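Local coordinates for secretion activator protein, hypothetical (Brucella abortus bv. 1 str. 9-941, PDB 7DNP) that is a muramidase (autolysin) of the type IV secretion system that probably cleaves the glycan strands of peptidoglycan, at residues 102-108 with 118-122; 127-132 with 166-171. All blocks are in the same frame, centred on the assembly; numbering follows the deposited sequence.

Contact 1 of 2, residues 102-108 with 118-122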
ATOM      1  N   LEU A 102       9.781  -5.045  -2.231  1.00 15.26           N
ATOM      2  CA  LEU A 102       9.923  -6.112  -1.246  1.00 18.04           C
ATOM      3  C   LEU A 102      10.839  -7.207  -1.772  1.00 18.36           C
ATOM      4  O   LEU A 102      11.650  -7.764  -1.022  1.00 18.10           O
ATOM      5  CB  LEU A 102       8.551  -6.685  -0.881  1.00 18.99           C
ATOM      6  CG  LEU A 102       8.581  -7.924   0.016  1.00 22.30           C
ATOM      7  CD1 LEU A 102       9.055  -7.566   1.417  1.00 21.13           C
ATOM      8  CD2 LEU A 102       7.217  -8.604   0.068  1.00 20.15           C
ATOM      9  N   GLN A 103      10.730  -7.514  -3.067  1.00 18.34           N
ATOM     10  CA  GLN A 103      11.600  -8.514  -3.677  1.00 19.51           C
ATOM     11  C   GLN A 103      13.050  -8.039  -3.695  1.00 21.92           C
ATOM     12  O   GLN A 103      13.970  -8.824  -3.436  1.00 23.22           O
ATOM     13  CB  GLN A 103      11.090  -8.843  -5.086  1.00 16.27           C
ATOM     14  CG  GLN A 103       9.799  -9.684  -5.062  1.00 16.28           C
ATOM     15  CD  GLN A 103       9.039  -9.706  -6.382  1.00 16.99           C
ATOM     16  OE1 GLN A 103       9.016  -8.725  -7.127  1.00 18.13           O
ATOM     17  NE2 GLN A 103       8.392 -10.835  -6.665  1.00 19.46           N
ATOM     18  N   LYS A 104      13.269  -6.752  -3.974  1.00 20.35           N
ATOM     19  CA  LYS A 104      14.617  -6.192  -3.905  1.00 22.74           C
ATOM     20  C   LYS A 104      15.195  -6.320  -2.499  1.00 23.42           C
ATOM     21  O   LYS A 104      16.373  -6.658  -2.331  1.00 25.29           O
ATOM     22  CB  LYS A 104      14.589  -4.728  -4.350  1.00 23.73           C
ATOM     23  CG  LYS A 104      15.959  -4.084  -4.532  1.00 26.55           C
ATOM     24  CD  LYS A 104      15.827  -2.590  -4.791  1.00 28.14           C
ATOM     25  CE  LYS A 104      17.114  -1.997  -5.345  1.00 30.66           C
ATOM     26  NZ  LYS A 104      17.105  -0.507  -5.294  1.00 39.10           N
ATOM     27  N   VAL A 105      14.371  -6.082  -1.477  1.00 24.74           N
ATOM     28  CA  VAL A 105      14.841  -6.143  -0.096  1.00 23.45           C
ATOM     29  C   VAL A 105      15.228  -7.567   0.290  1.00 23.33           C
ATOM     30  O   VAL A 105      16.262  -7.788   0.930  1.00 23.27           O
ATOM     31  CB  VAL A 105      13.771  -5.570   0.850  1.00 19.84           C
ATOM     32  CG1 VAL A 105      14.003  -6.046   2.274  1.00 25.20           C
ATOM     33  CG2 VAL A 105      13.762  -4.043   0.781  1.00 18.58           C
ATOM     34  N   VAL A 106      14.409  -8.558  -0.082  1.00 22.80           N
ATOM     35  CA  VAL A 106      14.690  -9.941   0.293  1.00 22.18           C
ATOM     36  C   VAL A 106      15.565 -10.658  -0.726  1.00 23.05           C
ATOM     37  O   VAL A 106      15.933 -11.818  -0.503  1.00 21.17           O
ATOM     38  CB  VAL A 106      13.384 -10.730   0.527  1.00 21.92           C
ATOM     39  CG1 VAL A 106      12.476  -9.977   1.480  1.00 21.26           C
ATOM     40  CG2 VAL A 106      12.672 -11.008  -0.795  1.00 21.29           C
ATOM     41  N   GLY A 107      15.905 -10.008  -1.836  1.00 23.59           N
ATOM     42  CA  GLY A 107      16.890 -10.531  -2.764  1.00 24.13           C
ATOM     43  C   GLY A 107      16.400 -11.577  -3.746  1.00 27.06           C
ATOM     44  O   GLY A 107      17.064 -12.598  -3.946  1.00 24.86           O
ATOM     45  N   VAL A 108      15.252 -11.337  -4.380  1.00 23.65           N
ATOM     46  CA  VAL A 108      14.734 -12.222  -5.416  1.00 25.99           C
ATOM     47  C   VAL A 108      14.391 -11.381  -6.641  1.00 23.64           C
ATOM     48  O   VAL A 108      14.385 -10.152  -6.597  1.00 21.98           O
ATOM     49  CB  VAL A 108      13.508 -13.036  -4.945  1.00 23.94           C
ATOM     50  CG1 VAL A 108      13.874 -13.930  -3.765  1.00 25.80           C
ATOM     51  CG2 VAL A 108      12.371 -12.118  -4.574  1.00 20.49           C
ATOM     52  N   THR A 118       9.609 -15.736  -3.528  1.00 16.64           N
ATOM     53  CA  THR A 118       9.497 -14.547  -2.691  1.00 19.71           C
ATOM     54  C   THR A 118       9.104 -14.919  -1.265  1.00 18.29           C
ATOM     55  O   THR A 118       9.692 -14.417  -0.301  1.00 20.50           O
ATOM     56  CB  THR A 118       8.489 -13.563  -3.291  1.00 16.54           C
ATOM     57  OG1 THR A 118       8.906 -13.193  -4.610  1.00 17.78           O
ATOM     58  CG2 THR A 118       8.404 -12.314  -2.432  1.00 20.01           C
ATOM     59  N   LEU A 119       8.114 -15.807  -1.114  1.00 17.78           N
ATOM     60  CA  LEU A 119       7.684 -16.221   0.216  1.00 16.92           C
ATOM     61  C   LEU A 119       8.819 -16.886   0.980  1.00 21.56           C
ATOM     62  O   LEU A 119       8.983 -16.657   2.184  1.00 19.10           O
ATOM     63  CB  LEU A 119       6.492 -17.172   0.118  1.00 19.29           C
ATOM     64  CG  LEU A 119       5.119 -16.628  -0.277  1.00 24.61           C
ATOM     65  CD1 LEU A 119       4.156 -17.789  -0.481  1.00 26.00           C
ATOM     66  CD2 LEU A 119       4.593 -15.678   0.783  1.00 25.92           C
ATOM     67  N   ALA A 120       9.617 -17.712   0.295  1.00 18.40           N
ATOM     68  CA  ALA A 120      10.729 -18.383   0.962  1.00 18.48           C
ATOM     69  C   ALA A 120      11.751 -17.378   1.476  1.00 20.82           C
ATOM     70  O   ALA A 120      12.203 -17.473   2.622  1.00 24.71           O
ATOM     71  CB  ALA A 120      11.386 -19.384   0.014  1.00 18.37           C
ATOM     72  N   ALA A 121      12.111 -16.395   0.645  1.00 23.71           N
ATOM     73  CA  ALA A 121      13.101 -15.399   1.041  1.00 21.15           C
ATOM     74  C   ALA A 121      12.576 -14.476   2.131  1.00 23.72           C
ATOM     75  O   ALA A 121      13.343 -14.049   3.001  1.00 22.11           O
ATOM     76  CB  ALA A 121      13.537 -14.588  -0.178  1.00 21.34           C
ATOM     77  N   VAL A 122      11.284 -14.144   2.095  1.00 19.74           N
ATOM     78  CA  VAL A 122      10.705 -13.324   3.153  1.00 21.16           C
ATOM     79  C   VAL A 122      10.773 -14.053   4.487  1.00 21.75           C
ATOM     80  O   VAL A 122      11.140 -13.471   5.514  1.00 21.37           O
ATOM     81  CB  VAL A 122       9.258 -12.933   2.796  1.00 21.37           C
ATOM     82  CG1 VAL A 122       8.552 -12.382   4.020  1.00 23.58           C
ATOM     83  CG2 VAL A 122       9.247 -11.907   1.669  1.00 15.66           C
TER
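V106 and A121 bring the two backbones closest, their CA atoms 5.7 Å apart, where helix segments 102-106 and 118-122 cross at 52° with their axes 9.7 Å apart. The chain then leaves the first helix through G107, which has positive phi. This turn brings V108 back beside T118, so V106 and V108 both face the second helix. Both valines pack against the A121 methyl. V106 CG2 and V108 CG1 each lie 3.7 Å from A121 CB, and the carbonyl oxygen of V106 also rests against that methyl. The other branch of V106 turns to V122. V106 CG1 is anti to the carbonyl carbon (chi1 -51°) and meets V122 CG2 at 3.8 Å. L102 adds a looser touch one turn earlier: its side chain crosses that of V122 at about a right angle, CD2 touching the same methyl.

The polar part lies at T118. The extended side chain of Q103 runs across that of T118 and donates from NE2 to T118 OG1 at 3.2 Å. The bond is nearly straight, 170° at the hydrogen, and OG1 lies close to the amide plane. V108 CG2 packs against the same hydroxyl oxygen. Beyond the two segments, Q103 NE2 also bonds D111 OD1, and Q103 OE1 accepts from the backbone N of G112. The amide is therefore held at both ends and its rotation is fixed. It ties the loop between the helices to both of them.

These are two successive helices joined by a loop, in the region matching the predicted peptidoglycan domain family. Helix 95-106 and helix 116-123 meet over I130 of helix 127-142, which touches L102, V106 and V122. I114 of the connecting loop also covers L102.

Contact 2 of 2, residues 127-132 with 166-171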
ATOM      1  N   ALA A 127      11.327 -10.152  10.484  1.00 21.47           N
ATOM      2  CA  ALA A 127      10.208  -9.357   9.987  1.00 20.77           C
ATOM      3  C   ALA A 127      10.450  -7.865  10.182  1.00 23.46           C
ATOM      4  O   ALA A 127      10.169  -7.065   9.281  1.00 19.89           O
ATOM      5  CB  ALA A 127       8.908  -9.784  10.668  1.00 19.23           C
ATOM      6  N   ASP A 128      10.967  -7.463  11.345  1.00 20.58           N
ATOM      7  CA  ASP A 128      11.200  -6.038  11.555  1.00 25.41           C
ATOM      8  C   ASP A 128      12.348  -5.528  10.692  1.00 23.82           C
ATOM      9  O   ASP A 128      12.357  -4.354  10.307  1.00 22.27           O
ATOM     10  CB  ASP A 128      11.430  -5.745  13.041  1.00 26.79           C
ATOM     11  CG  ASP A 128      12.611  -6.501  13.632  1.00 40.31           C
ATOM     12  OD1 ASP A 128      13.473  -6.994  12.875  1.00 37.78           O
ATOM     13  OD2 ASP A 128      12.670  -6.602  14.879  1.00 45.41           O
ATOM     14  N   ARG A 129      13.304  -6.397  10.349  1.00 20.79           N
ATOM     15  CA  ARG A 129      14.336  -6.011   9.395  1.00 23.70           C
ATOM     16  C   ARG A 129      13.742  -5.776   8.011  1.00 22.84           C
ATOM     17  O   ARG A 129      14.080  -4.791   7.341  1.00 20.58           O
ATOM     18  CB  ARG A 129      15.429  -7.078   9.339  1.00 25.04           C
ATOM     19  CG  ARG A 129      16.415  -6.885   8.195  1.00 33.75           C
ATOM     20  CD  ARG A 129      17.583  -7.855   8.295  1.00 41.96           C
ATOM     21  NE  ARG A 129      18.728  -7.259   8.978  1.00 47.82           N
ATOM     22  CZ  ARG A 129      18.940  -7.334  10.290  1.00 46.42           C
ATOM     23  NH1 ARG A 129      18.083  -7.985  11.069  1.00 44.38           N
ATOM     24  NH2 ARG A 129      20.010  -6.760  10.821  1.00 45.83           N
ATOM     25  N   ILE A 130      12.857  -6.672   7.563  1.00 19.98           N
ATOM     26  CA  ILE A 130      12.168  -6.465   6.290  1.00 20.01           C
ATOM     27  C   ILE A 130      11.399  -5.152   6.309  1.00 18.46           C
ATOM     28  O   ILE A 130      11.453  -4.368   5.351  1.00 19.68           O
ATOM     29  CB  ILE A 130      11.237  -7.654   5.986  1.00 20.95           C
ATOM     30  CG1 ILE A 130      12.049  -8.935   5.789  1.00 19.65           C
ATOM     31  CG2 ILE A 130      10.377  -7.358   4.758  1.00 18.27           C
ATOM     32  CD1 ILE A 130      11.215 -10.119   5.349  1.00 21.07           C
ATOM     33  N   ILE A 131      10.685  -4.884   7.406  1.00 16.97           N
ATOM     34  CA  ILE A 131       9.879  -3.669   7.504  1.00 20.55           C
ATOM     35  C   ILE A 131      10.757  -2.431   7.372  1.00 20.14           C
ATOM     36  O   ILE A 131      10.437  -1.501   6.621  1.00 17.97           O
ATOM     37  CB  ILE A 131       9.087  -3.652   8.823  1.00 15.25           C
ATOM     38  CG1 ILE A 131       8.005  -4.736   8.816  1.00 15.14           C
ATOM     39  CG2 ILE A 131       8.477  -2.268   9.054  1.00 17.89           C
ATOM     40  CD1 ILE A 131       7.437  -5.034  10.191  1.00 17.31           C
ATOM     41  N   ASN A 132      11.876  -2.401   8.105  1.00 16.78           N
ATOM     42  CA  ASN A 132      12.742  -1.224   8.071  1.00 20.33           C
ATOM     43  C   ASN A 132      13.383  -1.053   6.704  1.00 20.32           C
ATOM     44  O   ASN A 132      13.454   0.068   6.182  1.00 18.85           O
ATOM     45  CB  ASN A 132      13.813  -1.315   9.159  1.00 21.15           C
ATOM     46  CG  ASN A 132      13.282  -0.939  10.527  1.00 20.15           C
ATOM     47  OD1 ASN A 132      12.660   0.107  10.694  1.00 20.75           O
ATOM     48  ND2 ASN A 132      13.512  -1.799  11.512  1.00 19.87           N
ATOM     49  N   ALA A 166       3.653  -0.704  11.390  1.00 17.73           N
ATOM     50  CA  ALA A 166       4.038  -2.025  10.899  1.00 14.93           C
ATOM     51  C   ALA A 166       4.885  -2.768  11.927  1.00 18.92           C
ATOM     52  O   ALA A 166       4.625  -3.938  12.233  1.00 17.38           O
ATOM     53  CB  ALA A 166       4.784  -1.907   9.573  1.00 17.17           C
ATOM     54  N   LEU A 167       5.909  -2.103  12.468  1.00 16.49           N
ATOM     55  CA  LEU A 167       6.723  -2.726  13.506  1.00 19.04           C
ATOM     56  C   LEU A 167       5.883  -3.114  14.716  1.00 20.25           C
ATOM     57  O   LEU A 167       6.134  -4.153  15.340  1.00 21.88           O
ATOM     58  CB  LEU A 167       7.852  -1.783  13.916  1.00 18.30           C
ATOM     59  CG  LEU A 167       8.846  -1.459  12.797  1.00 19.41           C
ATOM     60  CD1 LEU A 167       9.675  -0.236  13.137  1.00 21.45           C
ATOM     61  CD2 LEU A 167       9.740  -2.646  12.522  1.00 19.49           C
ATOM     62  N   ALA A 168       4.883  -2.296  15.057  1.00 16.97           N
ATOM     63  CA  ALA A 168       3.964  -2.649  16.132  1.00 21.26           C
ATOM     64  C   ALA A 168       3.191  -3.919  15.794  1.00 24.27           C
ATOM     65  O   ALA A 168       3.164  -4.868  16.586  1.00 22.45           O
ATOM     66  CB  ALA A 168       3.010  -1.487  16.408  1.00 18.46           C
ATOM     67  N   PHE A 169       2.559  -3.958  14.610  1.00 21.71           N
ATOM     68  CA  PHE A 169       1.846  -5.158  14.179  1.00 22.05           C
ATOM     69  C   PHE A 169       2.744  -6.389  14.217  1.00 22.88           C
ATOM     70  O   PHE A 169       2.285  -7.487  14.552  1.00 20.68           O
ATOM     71  CB  PHE A 169       1.294  -4.971  12.761  1.00 21.67           C
ATOM     72  CG  PHE A 169       0.052  -4.129  12.690  1.00 21.05           C
ATOM     73  CD1 PHE A 169      -0.836  -4.074  13.752  1.00 26.88           C
ATOM     74  CD2 PHE A 169      -0.228  -3.386  11.549  1.00 21.34           C
ATOM     75  CE1 PHE A 169      -1.987  -3.292  13.675  1.00 27.89           C
ATOM     76  CE2 PHE A 169      -1.367  -2.605  11.465  1.00 18.02           C
ATOM     77  CZ  PHE A 169      -2.249  -2.557  12.528  1.00 25.71           C
ATOM     78  N   SER A 170       4.028  -6.218  13.893  1.00 19.46           N
ATOM     79  CA  SER A 170       4.976  -7.326  13.873  1.00 23.40           C
ATOM     80  C   SER A 170       5.151  -7.983  15.238  1.00 26.15           C
ATOM     81  O   SER A 170       5.588  -9.137  15.309  1.00 24.38           O
ATOM     82  CB  SER A 170       6.329  -6.829  13.348  1.00 23.71           C
ATOM     83  OG  SER A 170       7.401  -7.521  13.954  1.00 32.74           O
ATOM     84  N   ARG A 171       4.827  -7.281  16.324  1.00 25.76           N
ATOM     85  CA  ARG A 171       4.909  -7.855  17.662  1.00 27.46           C
ATOM     86  C   ARG A 171       3.537  -7.966  18.322  1.00 27.95           C
ATOM     87  O   ARG A 171       3.451  -8.149  19.539  1.00 30.20           O
ATOM     88  CB  ARG A 171       5.872  -7.043  18.529  1.00 27.61           C
ATOM     89  CG  ARG A 171       7.134  -6.648  17.776  1.00 27.90           C
ATOM     90  CD  ARG A 171       8.312  -6.400  18.689  1.00 29.66           C
ATOM     91  NE  ARG A 171       9.575  -6.588  17.977  1.00 34.84           N
ATOM     92  CZ  ARG A 171      10.336  -7.675  18.073  1.00 35.08           C
ATOM     93  NH1 ARG A 171      11.465  -7.758  17.384  1.00 38.23           N
ATOM     94  NH2 ARG A 171       9.979  -8.675  18.872  1.00 41.10           N
TER
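The guanidinium of R171 meets the carboxylate of D128 at its edge, with no flat stacking of one group on the other. The two planes are turned 49° apart. This salt bridge lies in an antiparallel helical hairpin, helix 127-142 against helix 148-170, at the end remote from the turn, within the all-helical part of this lysozyme-clan protein. The short segments run at 168° to each other, with axes 9.7 Å apart. D128 and L167 have the nearest CA atoms.

Next to the charged pair the contact is apolar. L167 CD2 lies against D128 CB at 3.6 Å and against I131 CG2 at 3.7 Å. The side chains of I131 and L167 lie alongside each other, pointing opposite ways. The branches of I131 divide the work. CG2, anti to the backbone N, touches both L167 and the methyl of A166. I131 CD1 extends the other way along the helix, to the carbonyl oxygen of A166 and to S170 CB at 3.8 Å. On the inner side I131 also packs on V82, and A166 on H84 and A85, all of helix 82-93.

N132 crosses L167 at about a right angle, with N132 OD1 3.9 Å from L167 CD1. Its stronger partner is R163, whose NH1 donates to N132 OD1. Polar groups thus border the apolar strip at both ends.

In the salt bridge, R171 NH1 donates to D128 OD2 at 3.0 Å. The bond is bent, and it meets the oxygen on its anti side, 30° out of the carboxylate plane.

Helix 127-142 joins the two contacts. It forms half of contact 2 and, through I130, packs against both helices of contact 1. I130 CD1 lies 3.4 Å from the carbonyl oxygen of V122, and I130 CG2 lies 3.6 Å from L102 CD1. The centres are about 15 Å apart. Both contacts are partly buried, and both join consecutive helices. In contact 1 the segments are 10 residues apart, beside the connecting loop, and the polar bond is an uncharged one at a buried glutamine and threonine. In contact 2 they are 34 apart, at the far ends of a helical hairpin. Its buried side is aliphatic, while its charged bond involves the exposed R171.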